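Local coordinates for protein ricin B-related lectin (Polyporus squamosus, PDB 5MUA) that binds galactose through a ricin-type beta-trefoil lectin domain and carries a papain-like, calcium-binding domain that takes up the protease inhibitor E-64, at residues Y9-A14 and T19-S24; L50-G55 and T59-N64; W106-K111 and T115-L120; V131-I136 and T140-T145. One frame throughout, in Å; residues are numbered along the deposited sequence.

In the fold
All four contacts lie in the beta-trefoil lectin part of the chain; contact 1 is buried, the others partly so, and contact 4 includes the exposed loop residues Q134 and N135. Contacts 1 and 3 are built alike: two strands meet at a single bridge, two backbone bonds and one water, with a cation over an aromatic face. Contact 2 is an antiparallel hairpin, apolar on its I51 and V62 side and largely polar and hydrated on its E52, T61 and R63 side. Contact 4 pairs no strands; the amide of Q142 grips a loop. Strand 7-13 joins contact 1 to contacts 2 and 4 through strands 49-53 and 144-152; strands 116-120 and 129-133 bond contacts 3 and 4.

Contact 1 of 4, residues Y9-A14 and T19-S24; sequences YYIASA and TRLALS
The guanidinium of R20 lies flat on one face of the Y10 ring, with centres 3.8 Å apart and planes at 24°, in the first strand pair of the beta-trefoil lectin fold. R20 CZ stands only 12° off the ring normal, which identifies a cation-pi stack, and NH1 comes within 3.3 Å of Y10 CE2. With CG between the backbone N and carbonyl carbon and the chain extended to NE, the arginine reaches back along the first strand to this ring. Its NH2 is bonded to V42 O, while Y10 OH is held by D43 and R256, so both ends of the stack are anchored from outside.

Two backbone bonds fasten the strands around the single bridge A12-R20: L21 N to I11 O at 2.9 Å and S13 N to T19 O at 2.8 Å. A water replaces the second bond of the I11/L21 pair, accepting from I11 N at 3.0 Å and donating to L21 O at 2.8 Å; the strand axes run at 130°. L21 O also receives W49 NE1. On the apolar side I11 CG2 meets L21 CD1 at 3.8 Å.

Strand 7-13 runs antiparallel between strands 49-53 and 144-152, and strand 19-23 turns off to pair with strand 35-39; W144 packs on L21 and V62 on I11.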
loop_
_atom_site.group_PDB
_atom_site.type_symbol
_atom_site.label_atom_id
_atom_site.label_comp_id
_atom_site.label_asym_id
_atom_site.label_seq_id
_atom_site.Cartn_x
_atom_site.Cartn_y
_atom_site.Cartn_z
ATOM N N TYR B 9 -19.378 10.818 -13.805
ATOM C CA TYR B 9 -19.463 11.803 -14.855
ATOM C C TYR B 9 -19.348 13.222 -14.371
ATOM O O TYR B 9 -19.695 13.534 -13.223
ATOM C CB TYR B 9 -20.818 11.706 -15.503
ATOM C CG TYR B 9 -21.150 10.425 -16.126
ATOM C CD1 TYR B 9 -21.778 9.404 -15.412
ATOM C CD2 TYR B 9 -20.925 10.242 -17.479
ATOM C CE1 TYR B 9 -22.101 8.242 -16.024
ATOM C CE2 TYR B 9 -21.292 9.082 -18.140
ATOM C CZ TYR B 9 -21.909 8.058 -17.407
ATOM O OH TYR B 9 -22.264 6.899 -18.057
ATOM N N TYR B 10 -18.865 14.111 -15.235
ATOM C CA TYR B 10 -19.213 15.541 -15.121
ATOM C C TYR B 10 -20.537 15.700 -15.834
ATOM O O TYR B 10 -20.801 15.009 -16.865
ATOM C CB TYR B 10 -18.210 16.429 -15.872
ATOM C CG TYR B 10 -16.791 16.484 -15.344
ATOM C CD1 TYR B 10 -16.516 16.760 -14.018
ATOM C CD2 TYR B 10 -15.710 16.412 -16.260
ATOM C CE1 TYR B 10 -15.190 16.849 -13.568
ATOM C CE2 TYR B 10 -14.377 16.533 -15.834
ATOM C CZ TYR B 10 -14.124 16.726 -14.493
ATOM O OH TYR B 10 -12.805 16.867 -14.030
ATOM N N ILE B 11 -21.394 16.523 -15.274
ATOM C CA ILE B 11 -22.690 16.837 -15.914
ATOM C C ILE B 11 -22.583 18.325 -16.247
ATOM O O ILE B 11 -22.620 19.176 -15.362
ATOM C CB ILE B 11 -23.863 16.575 -14.956
ATOM C CG1 ILE B 11 -23.854 15.125 -14.407
ATOM C CG2 ILE B 11 -25.200 16.882 -15.654
ATOM C CD1 ILE B 11 -24.932 14.839 -13.373
ATOM N N ALA B 12 -22.425 18.653 -17.530
ATOM C CA ALA B 12 -22.226 20.043 -17.934
ATOM C C ALA B 12 -23.473 20.563 -18.628
ATOM O O ALA B 12 -24.132 19.812 -19.344
ATOM C CB ALA B 12 -21.058 20.168 -18.929
ATOM N N SER B 13 -23.697 21.836 -18.457
ATOM C CA SER B 13 -24.838 22.516 -19.192
ATOM C C SER B 13 -24.536 22.597 -20.668
ATOM O O SER B 13 -23.465 23.003 -21.032
ATOM C CB SER B 13 -25.036 23.928 -18.680
ATOM O OG SER B 13 -26.094 24.578 -19.384
ATOM N N ALA B 14 -25.490 22.235 -21.546
ATOM C CA ALA B 14 -25.299 22.520 -22.973
ATOM C C ALA B 14 -25.840 23.900 -23.295
ATOM O O ALA B 14 -25.741 24.289 -24.446
ATOM C CB ALA B 14 -25.956 21.467 -23.843
ATOM N N THR B 19 -19.622 25.343 -17.869
ATOM C CA THR B 19 -20.473 25.291 -16.697
ATOM C C THR B 19 -20.919 23.853 -16.462
ATOM O O THR B 19 -21.455 23.205 -17.359
ATOM C CB THR B 19 -21.729 26.198 -16.942
ATOM O OG1 THR B 19 -21.264 27.529 -17.196
ATOM C CG2 THR B 19 -22.617 26.279 -15.765
ATOM N N ARG B 20 -20.655 23.367 -15.267
ATOM C CA ARG B 20 -21.124 22.034 -14.873
ATOM C C ARG B 20 -21.662 22.003 -13.443
ATOM O O ARG B 20 -21.532 22.970 -12.681
ATOM C CB ARG B 20 -20.043 21.006 -15.144
ATOM C CG ARG B 20 -18.813 21.249 -14.315
ATOM C CD ARG B 20 -17.675 20.465 -14.919
ATOM N NE ARG B 20 -16.412 20.814 -14.346
ATOM C CZ ARG B 20 -15.243 20.425 -14.831
ATOM N NH1 ARG B 20 -15.162 19.724 -15.924
ATOM N NH2 ARG B 20 -14.146 20.778 -14.211
ATOM N N LEU B 21 -22.307 20.885 -13.102
ATOM C CA LEU B 21 -22.984 20.771 -11.868
ATOM C C LEU B 21 -22.029 20.374 -10.762
ATOM O O LEU B 21 -21.138 19.555 -10.951
ATOM C CB LEU B 21 -24.067 19.764 -11.997
ATOM C CG LEU B 21 -25.217 20.193 -12.929
ATOM C CD1 LEU B 21 -26.285 19.121 -12.780
ATOM C CD2 LEU B 21 -25.804 21.568 -12.560
ATOM N N ALA B 22 -22.253 20.937 -9.603
ATOM C CA ALA B 22 -21.502 20.551 -8.397
ATOM C C ALA B 22 -22.460 20.661 -7.194
ATOM O O ALA B 22 -23.573 21.173 -7.305
ATOM C CB ALA B 22 -20.273 21.451 -8.228
ATOM N N LEU B 23 -22.045 20.139 -6.045
ATOM C CA LEU B 23 -22.796 20.297 -4.816
ATOM C C LEU B 23 -22.126 21.309 -3.904
ATOM O O LEU B 23 -20.934 21.254 -3.672
ATOM C CB LEU B 23 -22.980 18.967 -4.137
ATOM C CG LEU B 23 -23.969 19.017 -3.005
ATOM C CD1 LEU B 23 -25.417 19.065 -3.529
ATOM C CD2 LEU B 23 -23.810 17.712 -2.196
ATOM N N SER B 24 -22.914 22.253 -3.419
ATOM C CA SER B 24 -22.514 23.225 -2.449
ATOM C C SER B 24 -21.954 22.572 -1.231
ATOM O O SER B 24 -22.444 21.515 -0.837
ATOM C CB SER B 24 -23.683 24.104 -1.988
ATOM O OG SER B 24 -23.175 25.113 -1.107
HETATM O O HOH W 1 -20.112 18.003 -13.066
#

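Contact 2 of 4, residues L50-G55 and T59-N64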
loop_
_atom_site.group_PDB
_atom_site.type_symbol
_atom_site.label_atom_id
_atom_site.label_comp_id
_atom_site.label_asym_id
_atom_site.label_seq_id
_atom_site.Cartn_x
_atom_site.Cartn_y
_atom_site.Cartn_z
ATOM N N LEU B 50 -21.756 10.186 -9.388
ATOM C CA LEU B 50 -21.804 8.740 -9.489
ATOM C C LEU B 50 -23.245 8.367 -9.754
ATOM O O LEU B 50 -24.096 8.613 -8.950
ATOM C CB LEU B 50 -21.314 8.055 -8.182
ATOM C CG LEU B 50 -21.528 6.532 -8.102
ATOM C CD1 LEU B 50 -20.815 5.737 -9.221
ATOM C CD2 LEU B 50 -21.014 5.980 -6.798
ATOM N N ILE B 51 -23.466 7.812 -10.938
ATOM C CA ILE B 51 -24.791 7.591 -11.505
ATOM C C ILE B 51 -24.988 6.104 -11.538
ATOM O O ILE B 51 -24.210 5.379 -12.190
ATOM C CB ILE B 51 -24.884 8.247 -12.883
ATOM C CG1 ILE B 51 -24.713 9.733 -12.704
ATOM C CG2 ILE B 51 -26.273 7.956 -13.472
ATOM C CD1 ILE B 51 -24.891 10.538 -13.986
ATOM N N GLU B 52 -25.948 5.635 -10.765
ATOM C CA GLU B 52 -26.152 4.213 -10.524
ATOM C C GLU B 52 -27.562 3.750 -10.925
ATOM O O GLU B 52 -28.526 4.309 -10.504
ATOM C CB GLU B 52 -25.830 3.798 -9.094
ATOM C CG GLU B 52 -24.384 4.051 -8.703
ATOM C CD GLU B 52 -24.108 3.941 -7.211
ATOM O OE1 GLU B 52 -24.592 4.806 -6.463
ATOM O OE2 GLU B 52 -23.460 2.950 -6.792
ATOM N N PRO B 53 -27.633 2.665 -11.692
ATOM C CA PRO B 53 -28.934 2.162 -12.145
ATOM C C PRO B 53 -29.741 1.667 -10.985
ATOM O O PRO B 53 -29.157 1.076 -10.060
ATOM C CB PRO B 53 -28.560 1.032 -13.124
ATOM C CG PRO B 53 -27.219 0.562 -12.681
ATOM C CD PRO B 53 -26.520 1.828 -12.172
ATOM N N VAL B 54 -31.047 1.872 -11.001
ATOM C CA VAL B 54 -31.906 1.330 -9.960
ATOM C C VAL B 54 -32.866 0.223 -10.463
ATOM O O VAL B 54 -33.831 -0.061 -9.817
ATOM C CB VAL B 54 -32.738 2.386 -9.219
ATOM C CG1 VAL B 54 -31.865 3.289 -8.360
ATOM C CG2 VAL B 54 -33.554 3.165 -10.199
ATOM N N GLY B 55 -32.597 -0.387 -11.597
ATOM C CA GLY B 55 -33.405 -1.543 -12.070
ATOM C C GLY B 55 -34.737 -1.132 -12.699
ATOM O O GLY B 55 -35.693 -1.894 -12.639
ATOM N N THR B 59 -33.375 4.648 -15.572
ATOM C CA THR B 59 -33.581 5.339 -14.327
ATOM C C THR B 59 -32.393 5.120 -13.395
ATOM O O THR B 59 -31.873 4.007 -13.312
ATOM C CB THR B 59 -34.884 4.851 -13.677
ATOM O OG1 THR B 59 -35.938 5.027 -14.657
ATOM C CG2 THR B 59 -35.204 5.647 -12.464
ATOM N N TYR B 60 -31.968 6.198 -12.720
ATOM C CA TYR B 60 -30.694 6.222 -11.996
ATOM C C TYR B 60 -30.809 7.093 -10.778
ATOM O O TYR B 60 -31.575 8.093 -10.771
ATOM C CB TYR B 60 -29.588 6.837 -12.872
ATOM C CG TYR B 60 -29.352 6.083 -14.158
ATOM C CD1 TYR B 60 -28.455 5.000 -14.218
ATOM C CD2 TYR B 60 -30.005 6.455 -15.348
ATOM C CE1 TYR B 60 -28.255 4.281 -15.429
ATOM C CE2 TYR B 60 -29.828 5.764 -16.525
ATOM C CZ TYR B 60 -28.956 4.684 -16.574
ATOM O OH TYR B 60 -28.804 4.027 -17.766
ATOM N N THR B 61 -30.013 6.759 -9.742
ATOM C CA THR B 61 -29.682 7.760 -8.730
ATOM C C THR B 61 -28.454 8.497 -9.257
ATOM O O THR B 61 -27.669 7.948 -10.021
ATOM C CB THR B 61 -29.361 7.131 -7.387
ATOM O OG1 THR B 61 -28.454 6.018 -7.528
ATOM C CG2 THR B 61 -30.603 6.674 -6.725
ATOM N N VAL B 62 -28.305 9.735 -8.818
ATOM C CA VAL B 62 -27.228 10.610 -9.195
ATOM C C VAL B 62 -26.678 11.113 -7.876
ATOM O O VAL B 62 -27.266 11.941 -7.179
ATOM C CB VAL B 62 -27.715 11.778 -10.112
ATOM C CG1 VAL B 62 -26.585 12.743 -10.431
ATOM C CG2 VAL B 62 -28.349 11.208 -11.334
ATOM N N ARG B 63 -25.559 10.546 -7.502
ATOM C CA ARG B 63 -24.932 10.763 -6.181
ATOM C C ARG B 63 -23.681 11.581 -6.275
ATOM O O ARG B 63 -22.857 11.335 -7.151
ATOM C CB ARG B 63 -24.621 9.381 -5.574
ATOM C CG ARG B 63 -24.254 9.408 -4.126
ATOM C CD ARG B 63 -23.878 8.033 -3.578
ATOM N NE ARG B 63 -23.841 8.153 -2.143
ATOM C CZ ARG B 63 -23.544 7.163 -1.315
ATOM N NH1 ARG B 63 -23.178 5.966 -1.778
ATOM N NH2 ARG B 63 -23.618 7.392 -0.033
ATOM N N ASN B 64 -23.499 12.509 -5.358
ATOM C CA ASN B 64 -22.289 13.325 -5.331
ATOM C C ASN B 64 -21.159 12.444 -4.762
ATOM O O ASN B 64 -21.279 11.938 -3.668
ATOM C CB ASN B 64 -22.511 14.595 -4.522
ATOM C CG ASN B 64 -21.408 15.580 -4.708
ATOM O OD1 ASN B 64 -20.544 15.699 -3.867
ATOM N ND2 ASN B 64 -21.429 16.311 -5.824
HETATM O O HOH W 2 -25.911 6.916 -7.482
HETATM O O HOH W 3 -22.854 4.849 -4.291
#
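Strands 49-53 and 59-64 form an antiparallel beta hairpin in which L50 and R63 are a hydrogen-bonded pair, joined by L50 N to R63 O at 2.7 Å and R63 N to L50 O at 2.8 Å. E52 and T61 make the second such pair, and V54 N reaches T59 O at 3.3 Å near the turn. Between the L50/R63 and E52/T61 pairs, I51 faces V62 in a non-hydrogen-bonded pair, its CG1 4.2 Å from V62 CG2. I51 CG2, anti to the backbone N, meets Y60 CB at 3.5 Å. Within the beta-trefoil, this apolar side rests on Y9 and I11 of strand 7-13, and Y60 meets F3 edge-to-face. The other side is hydrated: one water bridges L50 O, E52 OE1 and T61 OG1, and a second spans E52 OE1 and R63 NH1, each 2.8 Å from it. That water lies in the guanidinium plane, at its edge; the charged atoms E52 OE1 and R63 NH1 stay 5.0 Å apart, while R63 NE is bonded to G68 O.

Contact 3 of 4, residues W106-K111 and T115-L120; sequences WKIKSK and TFVTLL
The F116 ring is held between two lysine side chains in this strand pair of the beta-trefoil lectin fold, K107 over one face and K109 over the opposite one. K107 NZ stands 3.8 Å from the ring centroid and only 1° off its normal, a cation-pi contact; K107 CE makes a CH-pi contact beside it, 3.6 Å from F116 CD1. The bend of this lysine at chi3 (74°) folds its ammonium over the ring centre, where it is also bonded to Q142 OE1. Across the ring K109 CG makes the CH-pi contact, and K109 CB comes to 3.5 Å from F116 CE1. The ring thus bridges the side chains of two residues separated by one along strand 107-110.

The two strands pair only briefly, at the single bridge K109-F116, with axes at 125°. V117 N bonds to I108 O at 2.9 Å and S110 N to T115 O at 2.8 Å. F116 CA adds a CA-H...O contact to I108 O. Toward the interior, I108 and V117 pack against each other, with W97 touching both and W144 beside I108. Where the strands separate, a water accepts from I108 N and donates to V117 O. The apolar meeting itself is methyl to methyl, I108 CG2 to V117 CG2 at 3.6 Å.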
loop_
_atom_site.group_PDB
_atom_site.type_symbol
_atom_site.label_atom_id
_atom_site.label_comp_id
_atom_site.label_asym_id
_atom_site.label_seq_id
_atom_site.Cartn_x
_atom_site.Cartn_y
_atom_site.Cartn_z
ATOM N N TRP B 106 -28.974 15.252 -24.306
ATOM C CA TRP B 106 -29.481 14.598 -23.012
ATOM C C TRP B 106 -30.354 15.436 -22.035
ATOM O O TRP B 106 -30.032 16.553 -21.712
ATOM C CB TRP B 106 -28.328 14.013 -22.156
ATOM C CG TRP B 106 -27.513 13.031 -22.916
ATOM C CD1 TRP B 106 -26.407 13.289 -23.702
ATOM C CD2 TRP B 106 -27.751 11.625 -23.012
ATOM N NE1 TRP B 106 -25.953 12.110 -24.289
ATOM C CE2 TRP B 106 -26.763 11.080 -23.895
ATOM C CE3 TRP B 106 -28.660 10.767 -22.419
ATOM C CZ2 TRP B 106 -26.709 9.723 -24.219
ATOM C CZ3 TRP B 106 -28.606 9.368 -22.755
ATOM C CH2 TRP B 106 -27.649 8.884 -23.660
ATOM N N LYS B 107 -31.351 14.810 -21.446
ATOM C CA LYS B 107 -32.137 15.456 -20.397
ATOM C C LYS B 107 -32.157 14.585 -19.126
ATOM O O LYS B 107 -31.970 13.342 -19.232
ATOM C CB LYS B 107 -33.571 15.713 -20.884
ATOM C CG LYS B 107 -33.599 16.713 -22.053
ATOM C CD LYS B 107 -34.990 17.154 -22.481
ATOM C CE LYS B 107 -35.532 18.107 -21.458
ATOM N NZ LYS B 107 -36.774 18.774 -21.878
ATOM N N ILE B 108 -32.471 15.235 -17.986
ATOM C CA ILE B 108 -32.499 14.576 -16.656
ATOM C C ILE B 108 -33.891 14.874 -16.048
ATOM O O ILE B 108 -34.172 15.974 -15.586
ATOM C CB ILE B 108 -31.404 15.100 -15.727
ATOM C CG1 ILE B 108 -30.040 15.118 -16.440
ATOM C CG2 ILE B 108 -31.345 14.277 -14.444
ATOM C CD1 ILE B 108 -28.983 15.869 -15.668
ATOM N N LYS B 109 -34.734 13.839 -15.972
ATOM C CA LYS B 109 -36.109 14.027 -15.560
ATOM C C LYS B 109 -36.369 13.305 -14.265
ATOM O O LYS B 109 -35.983 12.134 -14.130
ATOM C CB LYS B 109 -37.031 13.451 -16.618
ATOM C CG LYS B 109 -38.534 13.659 -16.321
ATOM C CD LYS B 109 -39.356 13.133 -17.439
ATOM C CE LYS B 109 -39.313 11.661 -17.444
ATOM N NZ LYS B 109 -40.369 11.041 -18.296
ATOM N N SER B 110 -37.006 14.010 -13.332
ATOM C CA SER B 110 -37.411 13.392 -12.025
ATOM C C SER B 110 -38.469 12.312 -12.247
ATOM O O SER B 110 -39.500 12.565 -12.921
ATOM C CB SER B 110 -37.938 14.435 -11.089
ATOM O OG SER B 110 -38.595 13.793 -9.993
ATOM N N LYS B 111 -38.219 11.111 -11.737
ATOM C CA LYS B 111 -39.187 10.002 -11.905
ATOM C C LYS B 111 -40.462 10.413 -11.192
ATOM O O LYS B 111 -41.553 10.087 -11.654
ATOM C CB LYS B 111 -38.677 8.714 -11.246
ATOM C CG LYS B 111 -39.646 7.539 -11.425
ATOM C CD LYS B 111 -39.257 6.381 -10.589
ATOM C CE LYS B 111 -40.276 5.208 -10.599
ATOM N NZ LYS B 111 -39.755 4.306 -9.519
ATOM N N THR B 115 -40.722 16.514 -14.059
ATOM C CA THR B 115 -40.031 17.789 -14.331
ATOM C C THR B 115 -38.547 17.572 -14.487
ATOM O O THR B 115 -37.993 16.524 -14.094
ATOM C CB THR B 115 -40.316 18.855 -13.274
ATOM O OG1 THR B 115 -39.872 18.418 -12.001
ATOM C CG2 THR B 115 -41.833 19.132 -13.171
ATOM N N PHE B 116 -37.897 18.533 -15.115
ATOM C CA PHE B 116 -36.519 18.358 -15.598
ATOM C C PHE B 116 -35.538 19.216 -14.847
ATOM O O PHE B 116 -35.837 20.350 -14.457
ATOM C CB PHE B 116 -36.430 18.706 -17.087
ATOM C CG PHE B 116 -37.235 17.799 -17.956
ATOM C CD1 PHE B 116 -36.728 16.632 -18.404
ATOM C CD2 PHE B 116 -38.543 18.130 -18.306
ATOM C CE1 PHE B 116 -37.476 15.767 -19.213
ATOM C CE2 PHE B 116 -39.307 17.261 -19.105
ATOM C CZ PHE B 116 -38.756 16.104 -19.585
ATOM N N VAL B 117 -34.325 18.695 -14.683
ATOM C CA VAL B 117 -33.269 19.504 -14.126
ATOM C C VAL B 117 -32.969 20.654 -15.134
ATOM O O VAL B 117 -32.690 20.386 -16.327
ATOM C CB VAL B 117 -31.964 18.664 -13.964
ATOM C CG1 VAL B 117 -30.799 19.516 -13.487
ATOM C CG2 VAL B 117 -32.166 17.486 -13.056
ATOM N N THR B 118 -32.960 21.872 -14.629
ATOM C CA THR B 118 -32.982 23.072 -15.431
ATOM C C THR B 118 -32.021 24.086 -14.918
ATOM O O THR B 118 -31.952 24.307 -13.760
ATOM C CB THR B 118 -34.417 23.649 -15.434
ATOM O OG1 THR B 118 -35.361 22.616 -15.831
ATOM C CG2 THR B 118 -34.534 24.893 -16.290
ATOM N N LEU B 119 -31.235 24.700 -15.799
ATOM C CA LEU B 119 -30.349 25.816 -15.427
ATOM C C LEU B 119 -31.172 27.092 -15.569
ATOM O O LEU B 119 -31.615 27.405 -16.658
ATOM C CB LEU B 119 -29.132 25.845 -16.352
ATOM C CG LEU B 119 -28.177 26.996 -16.086
ATOM C CD1 LEU B 119 -27.768 27.058 -14.646
ATOM C CD2 LEU B 119 -26.928 26.836 -16.929
ATOM N N LEU B 120 -31.515 27.713 -14.476
ATOM C CA LEU B 120 -32.405 28.926 -14.474
ATOM C C LEU B 120 -31.567 30.223 -14.278
ATOM O O LEU B 120 -30.724 30.306 -13.364
ATOM C CB LEU B 120 -33.389 28.782 -13.331
ATOM C CG LEU B 120 -34.406 29.870 -13.024
ATOM C CD1 LEU B 120 -35.356 29.974 -14.195
ATOM C CD2 LEU B 120 -35.117 29.633 -11.693
HETATM O O HOH W 4 -32.988 18.047 -18.003
#

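Contact 4 of 4, residues V131-I136 and T140-T145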
loop_
_atom_site.group_PDB
_atom_site.type_symbol
_atom_site.label_atom_id
_atom_site.label_comp_id
_atom_site.label_asym_id
_atom_site.label_seq_id
_atom_site.Cartn_x
_atom_site.Cartn_y
_atom_site.Cartn_z
ATOM N N VAL B 131 -32.753 23.959 -10.902
ATOM C CA VAL B 131 -34.117 23.788 -10.384
ATOM C C VAL B 131 -34.841 22.733 -11.202
ATOM O O VAL B 131 -34.414 22.358 -12.322
ATOM C CB VAL B 131 -34.952 25.093 -10.422
ATOM C CG1 VAL B 131 -34.290 26.154 -9.512
ATOM C CG2 VAL B 131 -35.131 25.594 -11.875
ATOM N N GLY B 132 -35.956 22.249 -10.661
ATOM C CA GLY B 132 -36.876 21.457 -11.472
ATOM C C GLY B 132 -37.852 22.407 -12.174
ATOM O O GLY B 132 -38.297 23.420 -11.572
ATOM N N TRP B 133 -38.187 22.045 -13.403
ATOM C CA TRP B 133 -39.061 22.858 -14.248
ATOM C C TRP B 133 -39.761 21.924 -15.253
ATOM O O TRP B 133 -39.200 20.945 -15.756
ATOM C CB TRP B 133 -38.234 23.907 -15.000
ATOM C CG TRP B 133 -39.085 25.164 -15.413
ATOM C CD1 TRP B 133 -39.957 25.265 -16.497
ATOM C CD2 TRP B 133 -39.153 26.395 -14.738
ATOM N NE1 TRP B 133 -40.547 26.492 -16.502
ATOM C CE2 TRP B 133 -40.044 27.237 -15.482
ATOM C CE3 TRP B 133 -38.498 26.932 -13.611
ATOM C CZ2 TRP B 133 -40.314 28.526 -15.104
ATOM C CZ3 TRP B 133 -38.764 28.196 -13.229
ATOM C CH2 TRP B 133 -39.685 29.004 -13.959
ATOM N N GLN B 134 -41.003 22.265 -15.579
ATOM C CA GLN B 134 -41.689 21.543 -16.652
ATOM C C GLN B 134 -40.904 21.620 -17.976
ATOM O O GLN B 134 -40.003 22.426 -18.172
ATOM C CB GLN B 134 -43.118 22.092 -16.830
ATOM C CG GLN B 134 -43.148 23.510 -17.326
ATOM C CD GLN B 134 -44.593 24.034 -17.512
ATOM O OE1 GLN B 134 -45.280 23.659 -18.443
ATOM N NE2 GLN B 134 -45.018 24.867 -16.609
ATOM N N ASN B 135 -41.262 20.762 -18.891
ATOM C CA ASN B 135 -40.630 20.781 -20.210
ATOM C C ASN B 135 -40.573 22.167 -20.841
ATOM O O ASN B 135 -41.576 22.895 -20.873
ATOM C CB ASN B 135 -41.308 19.778 -21.157
ATOM C CG ASN B 135 -40.536 19.591 -22.474
ATOM O OD1 ASN B 135 -39.318 19.565 -22.502
ATOM N ND2 ASN B 135 -41.261 19.481 -23.561
ATOM N N ILE B 136 -39.388 22.539 -21.279
ATOM C CA ILE B 136 -39.107 23.797 -21.952
ATOM C C ILE B 136 -38.725 23.508 -23.374
ATOM O O ILE B 136 -37.829 22.719 -23.604
ATOM C CB ILE B 136 -37.994 24.557 -21.260
ATOM C CG1 ILE B 136 -38.495 25.081 -19.901
ATOM C CG2 ILE B 136 -37.497 25.769 -22.135
ATOM C CD1 ILE B 136 -37.435 25.749 -19.024
ATOM N N THR B 140 -32.499 25.799 -24.422
ATOM C CA THR B 140 -31.800 24.560 -24.174
ATOM C C THR B 140 -31.379 24.388 -22.710
ATOM O O THR B 140 -30.488 23.602 -22.443
ATOM C CB THR B 140 -30.624 24.358 -25.116
ATOM O OG1 THR B 140 -29.716 25.417 -24.959
ATOM C CG2 THR B 140 -31.074 24.241 -26.524
ATOM N N SER B 141 -32.014 25.116 -21.803
ATOM C CA SER B 141 -31.623 25.137 -20.401
ATOM C C SER B 141 -31.789 23.784 -19.710
ATOM O O SER B 141 -31.233 23.589 -18.623
ATOM C CB SER B 141 -32.403 26.230 -19.636
ATOM O OG SER B 141 -33.812 25.894 -19.561
ATOM N N GLN B 142 -32.557 22.874 -20.286
ATOM C CA GLN B 142 -32.707 21.544 -19.739
ATOM C C GLN B 142 -31.817 20.491 -20.397
ATOM O O GLN B 142 -31.987 19.273 -20.156
ATOM C CB GLN B 142 -34.164 21.094 -19.792
ATOM C CG GLN B 142 -35.088 22.132 -19.211
ATOM C CD GLN B 142 -36.536 21.749 -19.163
ATOM O OE1 GLN B 142 -37.076 21.154 -20.084
ATOM N NE2 GLN B 142 -37.189 22.174 -18.104
ATOM N N ASN B 143 -30.842 20.949 -21.206
ATOM C CA ASN B 143 -30.024 20.005 -21.948
ATOM C C ASN B 143 -28.659 20.005 -21.256
ATOM O O ASN B 143 -28.109 21.074 -20.913
ATOM C CB ASN B 143 -29.844 20.453 -23.378
ATOM C CG ASN B 143 -31.131 20.366 -24.179
ATOM O OD1 ASN B 143 -32.130 19.790 -23.730
ATOM N ND2 ASN B 143 -31.096 20.922 -25.384
ATOM N N TRP B 144 -28.127 18.815 -21.143
ATOM C CA TRP B 144 -26.860 18.576 -20.360
ATOM C C TRP B 144 -26.008 17.629 -21.209
ATOM O O TRP B 144 -26.535 16.794 -21.942
ATOM C CB TRP B 144 -27.210 17.912 -19.006
ATOM C CG TRP B 144 -28.091 18.770 -18.187
ATOM C CD1 TRP B 144 -29.445 18.735 -18.191
ATOM C CD2 TRP B 144 -27.721 19.849 -17.345
ATOM N NE1 TRP B 144 -29.950 19.739 -17.385
ATOM C CE2 TRP B 144 -28.907 20.440 -16.871
ATOM C CE3 TRP B 144 -26.493 20.429 -16.975
ATOM C CZ2 TRP B 144 -28.899 21.528 -16.028
ATOM C CZ3 TRP B 144 -26.486 21.484 -16.148
ATOM C CH2 TRP B 144 -27.676 22.056 -15.675
ATOM N N THR B 145 -24.703 17.726 -21.048
ATOM C CA THR B 145 -23.774 16.747 -21.568
ATOM C C THR B 145 -23.143 15.979 -20.440
ATOM O O THR B 145 -23.096 16.460 -19.362
ATOM C CB THR B 145 -22.709 17.365 -22.469
ATOM O OG1 THR B 145 -21.909 18.264 -21.748
ATOM C CG2 THR B 145 -23.383 18.131 -23.612
#
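No bridge joins the two segments: their nearest CA atoms, those of I136 and Q142, are 7.1 Å apart, and T140 to N143 form a type I beta turn closed by N143 N to T140 O at 2.9 Å. The turn leads into strand 144-152 of the beta-trefoil, and from it Q142 extends its side chain into the loop that follows strand 129-133. CG lies anti to the carbonyl carbon (chi1 -50°) and the chain runs straight on to CD, which carries the amide across the gap.

There the amide works in both directions. NE2 donates to Q134 O at 2.8 Å, arriving above the carbonyl plane, 47° out of it, while OE1 accepts from I136 N at 2.9 Å, again from above its plane. One side chain thereby fixes two backbone groups two residues apart. NE2 has a further partner in T118 OG1, linking this loop to strand 116-120.

I136 crosses the glutamine at about a right angle. Its CG1 sits 3.7 Å from Q142 NE2, and its CD1 lies 3.7 Å from S141 OG, a hydroxyl that is bonded to N139 OD1.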